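PDB 6PV5: putative O-GlcNAcase nagJ from Clostridium perfringens, which is a family 84 glycoside hydrolase, probably a hexosaminidase, this chain holding the catalytic barrel and flanking domains of a longer protein. Local coordinates for residues Gln313-Leu318 and Ala361-Lys366; Pro339-Gly344 and Thr355-Phe360; Asp367-Trp372 and Lys398-Trp403. All blocks are in the same frame, centred on the assembly; numbering follows the deposited sequence.

Interaction 1 (Gln313-Leu318 and Ala361-Lys366); sequences QQAEVL and AETLDK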
loop_
_atom_site.group_PDB
_atom_site.type_symbol
_atom_site.label_atom_id
_atom_site.label_comp_id
_atom_site.label_asym_id
_atom_site.label_seq_id
_atom_site.Cartn_x
_atom_site.Cartn_y
_atom_site.Cartn_z
ATOM N N GLN A 313 -11.088 -28.250 13.370
ATOM C CA GLN A 313 -10.084 -28.986 12.610
ATOM C C GLN A 313 -9.083 -28.040 11.953
ATOM O O GLN A 313 -7.881 -28.321 11.950
ATOM C CB GLN A 313 -10.751 -29.917 11.594
ATOM C CG GLN A 313 -11.551 -31.025 12.268
ATOM C CD GLN A 313 -12.410 -31.873 11.362
ATOM O OE1 GLN A 313 -13.158 -31.380 10.521
ATOM N NE2 GLN A 313 -12.340 -33.178 11.556
ATOM N N GLN A 314 -9.569 -26.905 11.423
ATOM C CA GLN A 314 -8.669 -25.950 10.784
ATOM C C GLN A 314 -7.736 -25.322 11.822
ATOM O O GLN A 314 -6.546 -25.141 11.569
ATOM C CB GLN A 314 -9.433 -24.871 10.003
ATOM C CG GLN A 314 -10.268 -25.412 8.843
ATOM C CD GLN A 314 -11.172 -24.367 8.231
ATOM O OE1 GLN A 314 -11.096 -23.177 8.539
ATOM N NE2 GLN A 314 -12.023 -24.803 7.316
ATOM N N ALA A 315 -8.290 -24.957 12.984
ATOM C CA ALA A 315 -7.487 -24.334 14.018
ATOM C C ALA A 315 -6.466 -25.342 14.543
ATOM O O ALA A 315 -5.326 -24.975 14.837
ATOM C CB ALA A 315 -8.372 -23.807 15.117
ATOM N N GLU A 316 -6.883 -26.608 14.639
ATOM C CA GLU A 316 -5.989 -27.641 15.149
ATOM C C GLU A 316 -4.797 -27.853 14.216
ATOM O O GLU A 316 -3.664 -27.911 14.697
ATOM C CB GLU A 316 -6.739 -28.931 15.492
ATOM C CG GLU A 316 -7.511 -28.795 16.789
ATOM C CD GLU A 316 -8.352 -30.005 17.152
ATOM O OE1 GLU A 316 -8.424 -30.949 16.322
ATOM O OE2 GLU A 316 -8.931 -30.003 18.272
ATOM N N VAL A 317 -5.055 -27.934 12.897
ATOM C CA VAL A 317 -3.991 -28.029 11.901
ATOM C C VAL A 317 -3.016 -26.879 12.117
ATOM O O VAL A 317 -1.811 -27.106 12.137
ATOM C CB VAL A 317 -4.524 -28.070 10.453
ATOM C CG1 VAL A 317 -3.479 -27.631 9.432
ATOM C CG2 VAL A 317 -5.098 -29.432 10.096
ATOM N N LEU A 318 -3.554 -25.669 12.346
ATOM C CA LEU A 318 -2.737 -24.481 12.559
ATOM C C LEU A 318 -1.923 -24.569 13.855
ATOM O O LEU A 318 -0.775 -24.122 13.890
ATOM C CB LEU A 318 -3.616 -23.218 12.583
ATOM C CG LEU A 318 -4.245 -22.758 11.258
ATOM C CD1 LEU A 318 -5.118 -21.526 11.488
ATOM C CD2 LEU A 318 -3.181 -22.420 10.216
ATOM N N ALA A 361 -11.969 -19.476 16.688
ATOM C CA ALA A 361 -11.306 -18.520 17.561
ATOM C C ALA A 361 -10.960 -19.141 18.922
ATOM O O ALA A 361 -9.904 -18.857 19.485
ATOM C CB ALA A 361 -12.160 -17.284 17.730
ATOM N N GLU A 362 -11.866 -19.958 19.461
ATOM C CA GLU A 362 -11.684 -20.551 20.779
ATOM C C GLU A 362 -10.526 -21.544 20.741
ATOM O O GLU A 362 -9.746 -21.588 21.677
ATOM C CB GLU A 362 -12.965 -21.250 21.237
ATOM N N THR A 363 -10.403 -22.308 19.644
ATOM C CA THR A 363 -9.358 -23.313 19.516
ATOM C C THR A 363 -7.980 -22.715 19.226
ATOM O O THR A 363 -6.981 -23.283 19.648
ATOM C CB THR A 363 -9.703 -24.327 18.423
ATOM O OG1 THR A 363 -11.035 -24.731 18.699
ATOM C CG2 THR A 363 -8.793 -25.533 18.384
ATOM N N LEU A 364 -7.904 -21.593 18.498
ATOM C CA LEU A 364 -6.658 -21.183 17.856
ATOM C C LEU A 364 -5.716 -20.525 18.858
ATOM O O LEU A 364 -6.131 -19.603 19.542
ATOM C CB LEU A 364 -6.997 -20.191 16.736
ATOM C CG LEU A 364 -5.826 -19.763 15.851
ATOM C CD1 LEU A 364 -5.371 -20.931 14.982
ATOM C CD2 LEU A 364 -6.200 -18.559 14.979
ATOM N N ASP A 365 -4.429 -20.940 18.870
ATOM C CA ASP A 365 -3.400 -20.341 19.710
ATOM C C ASP A 365 -3.275 -18.833 19.488
ATOM O O ASP A 365 -3.143 -18.363 18.354
ATOM C CB ASP A 365 -2.003 -20.872 19.368
ATOM C CG ASP A 365 -1.706 -22.334 19.662
ATOM O OD1 ASP A 365 -2.532 -22.998 20.339
ATOM O OD2 ASP A 365 -0.618 -22.798 19.216
ATOM N N LYS A 366 -3.128 -18.104 20.594
ATOM C CA LYS A 366 -3.174 -16.651 20.628
ATOM C C LYS A 366 -1.997 -15.984 19.913
ATOM O O LYS A 366 -2.084 -14.804 19.552
ATOM C CB LYS A 366 -3.344 -16.119 22.054
ATOM C CG LYS A 366 -4.712 -16.379 22.680
ATOM C CD LYS A 366 -5.080 -15.389 23.775
ATOM C CE LYS A 366 -5.948 -15.952 24.888
ATOM N NZ LYS A 366 -7.044 -16.816 24.377
#
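Two neighbouring helices on the outside of the catalytic barrel, 311-326 and 355-363, meet where Ala315 and Leu318 face Thr363 and Leu364. The backbones come closest at Ala315 and Leu364, whose CA atoms lie 5.0 Å apart, a separation that suits a methyl as the side chain on the first helix. That methyl packs against the branched carbon of the threonine, Ala315 CB standing 3.6 Å from Thr363 CB. The threonine's own torsion (chi1 -49°) points CG2 at the partner helix, where it lies against Ala315 CB and meets Glu316 CG at 3.9 Å, while OG1 folds back to bond the carbonyl oxygen of Glu359 one turn earlier. A β-branched residue thus gives carbon to the interface and keeps its hydroxyl within its own helix. These are surface helices of a (β/α)8 barrel, and Leu364 is where the second one ends: it is the first residue to leave helical geometry. With CG anti to the backbone N (chi1 -174°), it sends CD1 back to Leu318, 3.6 Å from Leu318 CD1, and the two leucines close the buried side of the contact over Thr337 of strand 336-338. Glu316, by contrast, is solvent-exposed and lends just the aliphatic base of its chain. Asn319, the next residue of the first helix, accepts from Asp365 N through OD1 and reaches Thr363 O through ND2.

Interaction 2 (Pro339-Gly344 and Thr355-Phe360); sequences PVEYWG and TYTKEF. With EDO (1,2-ethanediol), chain F.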
loop_
_atom_site.group_PDB
_atom_site.type_symbol
_atom_site.label_atom_id
_atom_site.label_comp_id
_atom_site.label_asym_id
_atom_site.label_seq_id
_atom_site.Cartn_x
_atom_site.Cartn_y
_atom_site.Cartn_z
ATOM N N PRO A 339 -9.388 -16.842 8.261
ATOM C CA PRO A 339 -10.483 -17.784 8.471
ATOM C C PRO A 339 -11.393 -17.906 7.249
ATOM O O PRO A 339 -11.292 -17.114 6.310
ATOM C CB PRO A 339 -11.277 -17.207 9.654
ATOM C CG PRO A 339 -10.590 -15.913 10.044
ATOM C CD PRO A 339 -9.568 -15.583 8.984
ATOM N N VAL A 340 -12.294 -18.895 7.299
ATOM C CA VAL A 340 -13.370 -19.024 6.334
ATOM C C VAL A 340 -14.287 -17.799 6.449
ATOM O O VAL A 340 -14.648 -17.219 5.432
ATOM C CB VAL A 340 -14.138 -20.350 6.516
ATOM C CG1 VAL A 340 -15.422 -20.390 5.701
ATOM C CG2 VAL A 340 -13.274 -21.564 6.204
ATOM N N GLU A 341 -14.643 -17.412 7.685
ATOM C CA GLU A 341 -15.481 -16.249 7.944
ATOM C C GLU A 341 -14.574 -15.034 8.115
ATOM O O GLU A 341 -14.235 -14.655 9.231
ATOM C CB GLU A 341 -16.433 -16.503 9.130
ATOM C CG GLU A 341 -17.503 -17.548 8.834
ATOM C CD GLU A 341 -18.391 -18.085 9.958
ATOM O OE1 GLU A 341 -18.118 -17.827 11.158
ATOM O OE2 GLU A 341 -19.360 -18.789 9.630
ATOM N N TYR A 342 -14.152 -14.425 6.997
ATOM C CA TYR A 342 -13.039 -13.498 7.097
ATOM C C TYR A 342 -13.512 -12.054 7.111
ATOM O O TYR A 342 -12.683 -11.171 7.274
ATOM C CB TYR A 342 -11.974 -13.719 6.020
ATOM C CG TYR A 342 -12.464 -13.719 4.593
ATOM C CD1 TYR A 342 -12.775 -14.904 3.946
ATOM C CD2 TYR A 342 -12.616 -12.528 3.890
ATOM C CE1 TYR A 342 -13.246 -14.915 2.641
ATOM C CE2 TYR A 342 -13.069 -12.525 2.583
ATOM C CZ TYR A 342 -13.392 -13.712 1.961
ATOM O OH TYR A 342 -13.871 -13.676 0.683
ATOM N N TRP A 343 -14.819 -11.821 6.939
ATOM C CA TRP A 343 -15.343 -10.471 7.109
ATOM C C TRP A 343 -16.235 -10.402 8.351
ATOM O O TRP A 343 -16.824 -11.392 8.765
ATOM C CB TRP A 343 -15.994 -9.940 5.812
ATOM C CG TRP A 343 -17.233 -10.645 5.355
ATOM C CD1 TRP A 343 -18.522 -10.245 5.573
ATOM C CD2 TRP A 343 -17.324 -11.866 4.599
ATOM N NE1 TRP A 343 -19.404 -11.131 5.026
ATOM C CE2 TRP A 343 -18.696 -12.114 4.383
ATOM C CE3 TRP A 343 -16.388 -12.758 4.057
ATOM C CZ2 TRP A 343 -19.152 -13.225 3.675
ATOM C CZ3 TRP A 343 -16.842 -13.855 3.354
ATOM C CH2 TRP A 343 -18.205 -14.094 3.178
ATOM N N GLY A 344 -16.269 -9.235 8.991
ATOM C CA GLY A 344 -16.949 -9.077 10.267
ATOM C C GLY A 344 -18.379 -9.613 10.277
ATOM O O GLY A 344 -18.757 -10.373 11.177
ATOM N N THR A 355 -21.055 -20.226 14.670
ATOM C CA THR A 355 -20.400 -21.452 15.103
ATOM C C THR A 355 -18.966 -21.531 14.581
ATOM O O THR A 355 -18.038 -21.754 15.362
ATOM C CB THR A 355 -21.206 -22.694 14.700
ATOM O OG1 THR A 355 -22.567 -22.487 15.069
ATOM C CG2 THR A 355 -20.702 -23.968 15.341
ATOM N N TYR A 356 -18.765 -21.354 13.266
ATOM C CA TYR A 356 -17.407 -21.513 12.748
ATOM C C TYR A 356 -16.423 -20.616 13.501
ATOM O O TYR A 356 -15.351 -21.062 13.914
ATOM C CB TYR A 356 -17.320 -21.377 11.219
ATOM C CG TYR A 356 -15.896 -21.245 10.722
ATOM C CD1 TYR A 356 -15.187 -22.353 10.284
ATOM C CD2 TYR A 356 -15.237 -20.027 10.752
ATOM C CE1 TYR A 356 -13.874 -22.249 9.841
ATOM C CE2 TYR A 356 -13.910 -19.913 10.358
ATOM C CZ TYR A 356 -13.232 -21.025 9.888
ATOM O OH TYR A 356 -11.929 -20.928 9.495
ATOM N N THR A 357 -16.788 -19.340 13.672
ATOM C CA THR A 357 -15.885 -18.366 14.265
ATOM C C THR A 357 -15.651 -18.713 15.730
ATOM O O THR A 357 -14.542 -18.528 16.247
ATOM C CB THR A 357 -16.412 -16.930 14.115
ATOM O OG1 THR A 357 -16.361 -16.591 12.725
ATOM C CG2 THR A 357 -15.596 -15.919 14.894
ATOM N N LYS A 358 -16.727 -19.168 16.388
ATOM C CA LYS A 358 -16.667 -19.515 17.796
ATOM C C LYS A 358 -15.616 -20.613 17.984
ATOM O O LYS A 358 -14.694 -20.459 18.758
ATOM C CB LYS A 358 -18.056 -19.929 18.289
ATOM C CG LYS A 358 -18.118 -20.439 19.719
ATOM C CD LYS A 358 -19.529 -20.771 20.169
ATOM C CE LYS A 358 -19.575 -21.288 21.592
ATOM N NZ LYS A 358 -18.823 -20.403 22.514
ATOM N N GLU A 359 -15.748 -21.684 17.214
ATOM C CA GLU A 359 -14.874 -22.840 17.295
ATOM C C GLU A 359 -13.467 -22.496 16.817
ATOM O O GLU A 359 -12.492 -22.867 17.470
ATOM C CB GLU A 359 -15.500 -23.982 16.499
ATOM C CG GLU A 359 -16.874 -24.340 17.031
ATOM C CD GLU A 359 -17.449 -25.627 16.483
ATOM O OE1 GLU A 359 -16.901 -26.132 15.476
ATOM O OE2 GLU A 359 -18.450 -26.119 17.068
ATOM N N PHE A 360 -13.364 -21.772 15.688
ATOM C CA PHE A 360 -12.059 -21.399 15.168
ATOM C C PHE A 360 -11.313 -20.534 16.185
ATOM O O PHE A 360 -10.157 -20.825 16.513
ATOM C CB PHE A 360 -12.148 -20.795 13.757
ATOM C CG PHE A 360 -10.820 -20.532 13.086
ATOM C CD1 PHE A 360 -10.124 -21.550 12.443
ATOM C CD2 PHE A 360 -10.249 -19.261 13.100
ATOM C CE1 PHE A 360 -8.899 -21.292 11.833
ATOM C CE2 PHE A 360 -9.034 -19.003 12.475
ATOM C CZ PHE A 360 -8.363 -20.022 11.833
HETATM C C1 EDO F . -21.845 -20.833 10.727
HETATM O O1 EDO F . -20.606 -20.437 11.247
HETATM C C2 EDO F . -21.540 -21.988 9.949
HETATM O O2 EDO F . -20.900 -22.827 10.879
HETATM O O HOH W 1 -13.990 -15.992 11.633
#
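Val340 grips Tyr356 twice: its N-H gives a nearly straight bond to the hydroxyl (Val340 N to Tyr356 OH 3.0 Å, 176°), and its CB sits over one ring face, 3.9 Å from the centroid. Phe360 CB covers the opposite face and Pro339 CB meets the edge in plane, while OH also bonds Gln314 OE1. With CG anti to the backbone N (chi1 168°), the tyrosine throws its ring across from helix 355-363, long enough to reach the loop. This loop follows strand 336-338 of the (β/α)8 barrel, at the strands' C-terminal ends where such barrels carry their active sites; Val340 is about 8 Å, side chain to side chain, from Asp305, the predicted proton donor. Glu341 slides past the ring, a long acidic chain suiting a buried spot among donors. Thr357 OG1 stands beside its own N (chi1 -68°), which lets Glu341 OE1 serve both: Thr357 OG1 at 2.7 Å on the anti lone pair, and Thr357 N weakly. OE2 forms a salt bridge with Arg309 and accepts from an ethanediol, probably from the crystallisation liquor, whose O1 accepts from Tyr356 N. One water donates to Glu341 O and Thr357 OG1.

Interaction 3 (Asp367-Trp372 and Lys398-Trp403); sequences DIEVMW and KMMLWW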
loop_
_atom_site.group_PDB
_atom_site.type_symbol
_atom_site.label_atom_id
_atom_site.label_comp_id
_atom_site.label_asym_id
_atom_site.label_seq_id
_atom_site.Cartn_x
_atom_site.Cartn_y
_atom_site.Cartn_z
ATOM N N ASP A 367 -0.898 -16.714 19.704
ATOM C CA ASP A 367 0.260 -16.095 19.077
ATOM C C ASP A 367 0.224 -16.290 17.554
ATOM O O ASP A 367 1.158 -15.889 16.858
ATOM C CB ASP A 367 1.561 -16.529 19.763
ATOM C CG ASP A 367 1.893 -18.003 19.608
ATOM O OD1 ASP A 367 1.043 -18.760 19.057
ATOM O OD2 ASP A 367 3.003 -18.392 20.040
ATOM N N ILE A 368 -0.850 -16.919 17.043
ATOM C CA ILE A 368 -1.072 -17.015 15.608
ATOM C C ILE A 368 -1.820 -15.763 15.155
ATOM O O ILE A 368 -2.818 -15.402 15.761
ATOM C CB ILE A 368 -1.833 -18.300 15.240
ATOM C CG1 ILE A 368 -1.025 -19.558 15.589
ATOM C CG2 ILE A 368 -2.256 -18.265 13.772
ATOM C CD1 ILE A 368 -1.822 -20.858 15.523
ATOM N N GLU A 369 -1.326 -15.125 14.083
ATOM C CA GLU A 369 -1.880 -13.890 13.550
ATOM C C GLU A 369 -3.073 -14.236 12.666
ATOM O O GLU A 369 -3.041 -15.253 11.981
ATOM C CB GLU A 369 -0.795 -13.118 12.795
ATOM C CG GLU A 369 0.492 -12.960 13.600
ATOM C CD GLU A 369 0.423 -11.913 14.706
ATOM O OE1 GLU A 369 -0.700 -11.435 15.015
ATOM O OE2 GLU A 369 1.489 -11.557 15.249
ATOM N N VAL A 370 -4.129 -13.406 12.744
ATOM C CA VAL A 370 -5.378 -13.621 12.024
ATOM C C VAL A 370 -5.746 -12.356 11.247
ATOM O O VAL A 370 -5.849 -11.272 11.826
ATOM C CB VAL A 370 -6.537 -14.055 12.943
ATOM C CG1 VAL A 370 -7.811 -14.337 12.157
ATOM C CG2 VAL A 370 -6.178 -15.306 13.734
ATOM N N MET A 371 -5.979 -12.545 9.937
ATOM C CA MET A 371 -6.328 -11.481 9.002
ATOM C C MET A 371 -7.842 -11.448 8.827
ATOM O O MET A 371 -8.507 -12.481 8.820
ATOM C CB MET A 371 -5.643 -11.691 7.640
ATOM C CG MET A 371 -4.122 -11.516 7.744
ATOM S SD MET A 371 -3.177 -11.650 6.176
ATOM C CE MET A 371 -3.499 -13.327 5.641
ATOM N N TRP A 372 -8.382 -10.236 8.722
ATOM C CA TRP A 372 -9.774 -10.101 8.344
ATOM C C TRP A 372 -9.908 -8.855 7.476
ATOM O O TRP A 372 -8.973 -8.048 7.411
ATOM C CB TRP A 372 -10.666 -10.093 9.604
ATOM C CG TRP A 372 -11.273 -8.787 10.027
ATOM C CD1 TRP A 372 -12.612 -8.503 10.081
ATOM C CD2 TRP A 372 -10.601 -7.631 10.568
ATOM N NE1 TRP A 372 -12.816 -7.246 10.595
ATOM C CE2 TRP A 372 -11.602 -6.676 10.875
ATOM C CE3 TRP A 372 -9.258 -7.291 10.789
ATOM C CZ2 TRP A 372 -11.302 -5.419 11.398
ATOM C CZ3 TRP A 372 -8.964 -6.051 11.311
ATOM C CH2 TRP A 372 -9.966 -5.125 11.612
ATOM N N LYS A 398 -5.012 -8.769 18.941
ATOM C CA LYS A 398 -4.934 -7.775 17.888
ATOM C C LYS A 398 -5.023 -8.444 16.512
ATOM O O LYS A 398 -4.345 -9.422 16.222
ATOM C CB LYS A 398 -3.661 -6.955 18.040
ATOM C CG LYS A 398 -3.719 -5.911 19.138
ATOM C CD LYS A 398 -2.519 -5.000 19.065
ATOM C CE LYS A 398 -2.540 -3.866 20.060
ATOM N NZ LYS A 398 -1.724 -2.734 19.565
ATOM N N MET A 399 -5.913 -7.913 15.676
ATOM C CA MET A 399 -6.173 -8.514 14.376
ATOM C C MET A 399 -5.188 -7.935 13.356
ATOM O O MET A 399 -4.520 -6.940 13.642
ATOM C CB MET A 399 -7.615 -8.195 13.972
ATOM C CG MET A 399 -8.632 -8.848 14.907
ATOM S SD MET A 399 -8.510 -10.657 15.009
ATOM C CE MET A 399 -9.101 -11.206 13.408
ATOM N N MET A 400 -5.123 -8.543 12.166
ATOM C CA MET A 400 -4.425 -7.938 11.032
ATOM C C MET A 400 -5.434 -7.566 9.933
ATOM O O MET A 400 -6.285 -8.366 9.572
ATOM C CB MET A 400 -3.379 -8.919 10.484
ATOM C CG MET A 400 -2.293 -9.198 11.508
ATOM S SD MET A 400 -0.651 -9.574 10.844
ATOM C CE MET A 400 0.376 -9.064 12.224
ATOM N N LEU A 401 -5.362 -6.339 9.418
ATOM C CA LEU A 401 -6.360 -5.914 8.448
ATOM C C LEU A 401 -5.871 -6.192 7.019
ATOM O O LEU A 401 -4.863 -5.643 6.590
ATOM C CB LEU A 401 -6.681 -4.434 8.670
ATOM C CG LEU A 401 -7.639 -3.809 7.643
ATOM C CD1 LEU A 401 -9.025 -4.479 7.636
ATOM C CD2 LEU A 401 -7.766 -2.305 7.870
ATOM N N TRP A 402 -6.569 -7.085 6.315
ATOM C CA TRP A 402 -6.360 -7.304 4.903
ATOM C C TRP A 402 -7.220 -6.278 4.157
ATOM O O TRP A 402 -8.447 -6.345 4.165
ATOM C CB TRP A 402 -6.748 -8.743 4.577
ATOM C CG TRP A 402 -6.749 -9.093 3.121
ATOM C CD1 TRP A 402 -7.411 -8.446 2.115
ATOM C CD2 TRP A 402 -6.101 -10.223 2.509
ATOM N NE1 TRP A 402 -7.209 -9.084 0.921
ATOM C CE2 TRP A 402 -6.414 -10.180 1.128
ATOM C CE3 TRP A 402 -5.286 -11.258 2.991
ATOM C CZ2 TRP A 402 -5.942 -11.133 0.222
ATOM C CZ3 TRP A 402 -4.842 -12.211 2.095
ATOM C CH2 TRP A 402 -5.169 -12.149 0.736
ATOM N N TRP A 403 -6.563 -5.266 3.598
ATOM C CA TRP A 403 -7.305 -4.134 3.066
ATOM C C TRP A 403 -7.448 -4.249 1.551
ATOM O O TRP A 403 -6.452 -4.171 0.827
ATOM C CB TRP A 403 -6.647 -2.825 3.487
ATOM C CG TRP A 403 -7.485 -1.659 3.085
ATOM C CD1 TRP A 403 -7.113 -0.625 2.277
ATOM C CD2 TRP A 403 -8.865 -1.444 3.422
ATOM N NE1 TRP A 403 -8.161 0.239 2.122
ATOM C CE2 TRP A 403 -9.255 -0.250 2.787
ATOM C CE3 TRP A 403 -9.807 -2.156 4.179
ATOM C CZ2 TRP A 403 -10.549 0.260 2.887
ATOM C CZ3 TRP A 403 -11.082 -1.642 4.296
ATOM C CH2 TRP A 403 -11.445 -0.463 3.641
HETATM O O HOH W 2 -3.587 -11.150 14.271
#
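Three backbone hydrogen bonds join Val370 and Trp372 to Met400 and Trp402: Met400 N to Val370 O (2.8 Å), Trp372 N to Met400 O (2.9 Å) and Trp402 N to Trp372 O (2.8 Å). They set Met371 beside Met400 and Trp372 beside Leu401. On one face of the paired strands Met371 CG rests against Met400 CB, and the bend at the end of the Met371 chain (chi3 -62°) brings CE into the plane of the Trp402 indole at its edge, 3.8 Å from Trp402 CE3. The sulfur lies at that edge too, a Met-aromatic contact for which a flexible, polarisable thioether is well suited. Trp402, about 8 Å side chain to side chain from Asp305, the predicted proton donor, has its NE1 bonded to Asn404. These are the sixth and seventh strands of the (β/α)8 barrel, parallel and linked through helix 385-395 as a β-α-β unit. On the face toward that helix, Leu401 CD1 makes a CH-π contact over the six-membered ring of Trp372, 4.1 Å from its centroid, and Val370 CG1 touches Met399 CE at 3.6 Å. Ala388 and Val391 of the helix pack against Trp372, the small alanine fitting beside so broad a ring. At the strands' start, a water accepts from Val370 N. Glu369 bends at chi2 and crosses the end of Met400, Glu369 CD 3.8 Å from Met400 CE, its OE2 held by a salt bridge to Lys187.

Overall arrangement
Along the chain, helix 311-326 comes first, and interaction 1 closes the longest loop by bringing it against the end of helix 355-363. Within that loop lies interaction 2, a shorter closure from the segment after strand 336-338 to the start of the same helix. Interaction 3 follows in series, pairing strand 369-372 with strand 399-403 across helix 385-395; no loops cross. Interactions 1 and 2 share helix 355-363, and side chains meet between all three: Leu318 on Phe360, Leu364 on Val370, and Pro339 on Val370. Interaction 1 joins two surface helices, interaction 2 a loop after a strand to a helix, and interaction 3 two neighbouring strands, all on one side of the chain's centre.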